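PDB 3TX6: putative branched-chain amino acid transport system substrate-binding protein from Rhodopseudomonas palustris, which probably serves as the periplasmic solute-binding component of an ABC transporter, capturing lignin-derived aromatic acids such as p-coumarate and related compounds for uptake. Local coordinates for residues 10-15 against 72-77. Sequence-based numbering, arbitrary orientation.
Sequences IGITVT and VIMGSS
Ser77 OG takes the backbone N-H of Thr15, with OG 2.9 Å from Thr15 N and a nearly straight bond (164° at the hydrogen), and is also hydrogen-bonded to Glu27 OE1. The OG lies anti to the serine's own carbonyl carbon (chi1 -60°), which carries it across the gap against Val14 CB as well. Ser77 belongs to the pocket that holds 3-(4-hydroxyphenyl)pyruvate, so this bond joins the ends of the two segments beside the ligand. Replacing Ser77 by alanine removes the hydroxyl, and the Thr15 N-H and Glu27 would probably lose their common partner, leaving the C-terminal end of 10-15 less tightly held. Behind it the segments run as parallel strands whose axes approach to 4.6 Å. Gly11 N donates to Val72 O, Met74 N to Gly11 O at 2.7 Å, and Thr13 N to Met74 O. The peptide before Ser76 is cis, and Thr13 O, buried without a hydrogen-bond partner, receives CA-H...O contacts from Gly75 and Ser76. Thr13 O sits where a CB on Gly75 would lie. Selenomethionine Met74 lies alongside Ile12 on one face, its SE 3.7 Å from Ile12 CD1, while Ile10 CG2 comes obliquely to the same SE at 3.9 Å. Asp50 gathers three hydroxyls: Thr13 OG1 and Ser76 OG bond to its OD2, Thr15 OG1 to its OD1. Strands 8-14 and 72-75 lie centrally in one lobe's Rossmann-like sheet, flanked by 41-49 and 96-98; helix 282-304 packs on Ile10 and Met74, and helices 54-67 and 79-92 cover Thr13 and Ile73 on the opposite face.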
ATOM      1  N   ILE A  10     -14.207   9.852  11.222  1.00 13.59           N
ATOM      2  CA  ILE A  10     -13.054   9.351  10.482  1.00 12.52           C
ATOM      3  C   ILE A  10     -12.991  10.144   9.193  1.00 13.52           C
ATOM      4  O   ILE A  10     -13.923  10.137   8.405  1.00 14.85           O
ATOM      5  CB  ILE A  10     -13.224   7.885  10.138  1.00 13.56           C
ATOM      6  CG1 ILE A  10     -13.367   7.082  11.439  1.00 14.65           C
ATOM      7  CG2 ILE A  10     -12.037   7.334   9.293  1.00 14.57           C
ATOM      8  CD1 ILE A  10     -14.098   5.798  11.285  1.00 20.74           C
ATOM      9  N   GLY A  11     -11.863  10.821   8.981  1.00 12.90           N
ATOM     10  CA  GLY A  11     -11.613  11.481   7.706  1.00 11.56           C
ATOM     11  C   GLY A  11     -10.632  10.730   6.856  1.00 13.30           C
ATOM     12  O   GLY A  11      -9.586  10.276   7.336  1.00 15.60           O
ATOM     13  N   ILE A  12     -10.957  10.639   5.575  0.50 12.48           N
ATOM     14  CA  ILE A  12     -10.179   9.882   4.617  0.50 10.91           C
ATOM     15  C   ILE A  12      -9.874  10.760   3.415  0.50 12.34           C
ATOM     16  O   ILE A  12     -10.798  11.286   2.783  0.50 13.73           O
ATOM     17  CB  ILE A  12     -10.941   8.639   4.165  0.50 10.04           C
ATOM     18  CG1 ILE A  12     -11.416   7.857   5.417  0.50  9.57           C
ATOM     19  CG2 ILE A  12     -10.061   7.779   3.237  0.50 11.16           C
ATOM     20  CD1 ILE A  12     -12.071   6.526   5.150  0.50 11.29           C
ATOM     21  N   THR A  13      -8.580  10.900   3.096  1.00 12.95           N
ATOM     22  CA  THR A  13      -8.179  11.537   1.855  1.00 12.32           C
ATOM     23  C   THR A  13      -7.482  10.525   0.980  1.00 12.05           C
ATOM     24  O   THR A  13      -6.523   9.888   1.407  1.00 12.84           O
ATOM     25  CB  THR A  13      -7.299  12.827   2.083  1.00 13.33           C
ATOM     26  OG1 THR A  13      -7.093  13.508   0.812  1.00 14.56           O
ATOM     27  CG2 THR A  13      -6.009  12.582   2.842  1.00 15.69           C
ATOM     28  N   VAL A  14      -8.018  10.334  -0.231  1.00 13.14           N
ATOM     29  CA  VAL A  14      -7.450   9.426  -1.173  1.00 12.22           C
ATOM     30  C   VAL A  14      -7.445  10.041  -2.569  1.00 12.59           C
ATOM     31  O   VAL A  14      -7.969  11.125  -2.792  1.00 14.92           O
ATOM     32  CB  VAL A  14      -8.204   8.068  -1.162  1.00 13.10           C
ATOM     33  CG1 VAL A  14      -7.899   7.259   0.097  1.00 16.27           C
ATOM     34  CG2 VAL A  14      -9.694   8.282  -1.401  1.00 14.07           C
ATOM     35  N   THR A  15      -6.798   9.348  -3.488  1.00 12.01           N
ATOM     36  CA  THR A  15      -6.555   9.883  -4.826  1.00 13.67           C
ATOM     37  C   THR A  15      -7.501   9.225  -5.830  1.00 14.46           C
ATOM     38  O   THR A  15      -7.278   8.090  -6.300  1.00 15.63           O
ATOM     39  CB  THR A  15      -5.101   9.626  -5.240  1.00 16.43           C
ATOM     40  OG1 THR A  15      -4.215  10.116  -4.206  1.00 15.78           O
ATOM     41  CG2 THR A  15      -4.826  10.283  -6.634  1.00 17.15           C
ATOM     42  N   VAL A  72      -9.878   9.925  13.945  1.00 13.20           N
ATOM     43  CA  VAL A  72      -8.861   9.215  13.142  1.00 13.26           C
ATOM     44  C   VAL A  72      -8.857   9.802  11.747  1.00 13.37           C
ATOM     45  O   VAL A  72      -9.938  10.142  11.221  1.00 14.53           O
ATOM     46  CB  VAL A  72      -9.196   7.687  13.035  1.00 15.03           C
ATOM     47  CG1 VAL A  72      -8.155   6.910  12.256  1.00 15.21           C
ATOM     48  CG2 VAL A  72      -9.364   7.086  14.437  1.00 15.92           C
ATOM     49  N   ILE A  73      -7.673   9.882  11.140  1.00 13.31           N
ATOM     50  CA  ILE A  73      -7.548  10.261   9.741  1.00 13.44           C
ATOM     51  C   ILE A  73      -6.806   9.177   8.976  1.00 12.75           C
ATOM     52  O   ILE A  73      -5.967   8.459   9.537  1.00 14.64           O
ATOM     53  CB  ILE A  73      -6.959  11.678   9.565  1.00 14.67           C
ATOM     54  CG1 ILE A  73      -5.554  11.805   9.996  1.00 17.80           C
ATOM     55  CG2 ILE A  73      -7.847  12.693  10.232  1.00 16.09           C
ATOM     56  CD1 ILE A  73      -4.954  13.186   9.691  1.00 21.02           C
HETATM   57  N   MSE A  74      -7.169   9.024   7.708  0.50 13.08           N
HETATM   58  CA  MSE A  74      -6.615   7.984   6.858  0.50 12.04           C
HETATM   59  C   MSE A  74      -6.212   8.580   5.523  0.50 12.36           C
HETATM   60  O   MSE A  74      -6.799   9.525   5.030  0.50 13.13           O
HETATM   61  CB  MSE A  74      -7.647   6.889   6.546  0.50 12.58           C
HETATM   62  CG  MSE A  74      -8.306   6.327   7.790  0.50 15.64           C
HETATM   63 SE   MSE A  74      -9.598   4.942   7.363  0.50 19.80          SE
HETATM   64  CE  MSE A  74      -8.854   4.422   5.658  0.50 14.16           C
ATOM     65  N   GLY A  75      -5.167   8.011   4.941  1.00 13.18           N
ATOM     66  CA  GLY A  75      -4.778   8.346   3.585  1.00 14.27           C
ATOM     67  C   GLY A  75      -3.279   8.494   3.478  1.00 12.82           C
ATOM     68  O   GLY A  75      -2.538   8.251   4.450  1.00 12.52           O
ATOM     69  N   SER A  76      -2.770   8.878   2.321  1.00 12.58           N
ATOM     70  CA  SER A  76      -3.479   9.009   1.065  1.00 13.18           C
ATOM     71  C   SER A  76      -3.130   7.739   0.251  1.00 12.89           C
ATOM     72  O   SER A  76      -2.779   6.732   0.817  1.00 14.21           O
ATOM     73  CB  SER A  76      -3.050  10.337   0.375  1.00 14.01           C
ATOM     74  OG  SER A  76      -3.631  10.504  -0.917  1.00 14.49           O
ATOM     75  N   SER A  77      -3.237   7.824  -1.083  1.00 12.52           N
ATOM     76  CA  SER A  77      -3.094   6.658  -1.953  1.00 14.09           C
ATOM     77  C   SER A  77      -1.649   6.405  -2.423  1.00 12.98           C
ATOM     78  O   SER A  77      -1.301   5.315  -2.866  1.00 14.26           O
ATOM     79  CB  SER A  77      -3.996   6.814  -3.190  1.00 14.57           C
ATOM     80  OG  SER A  77      -5.369   6.924  -2.801  1.00 14.08           O
TER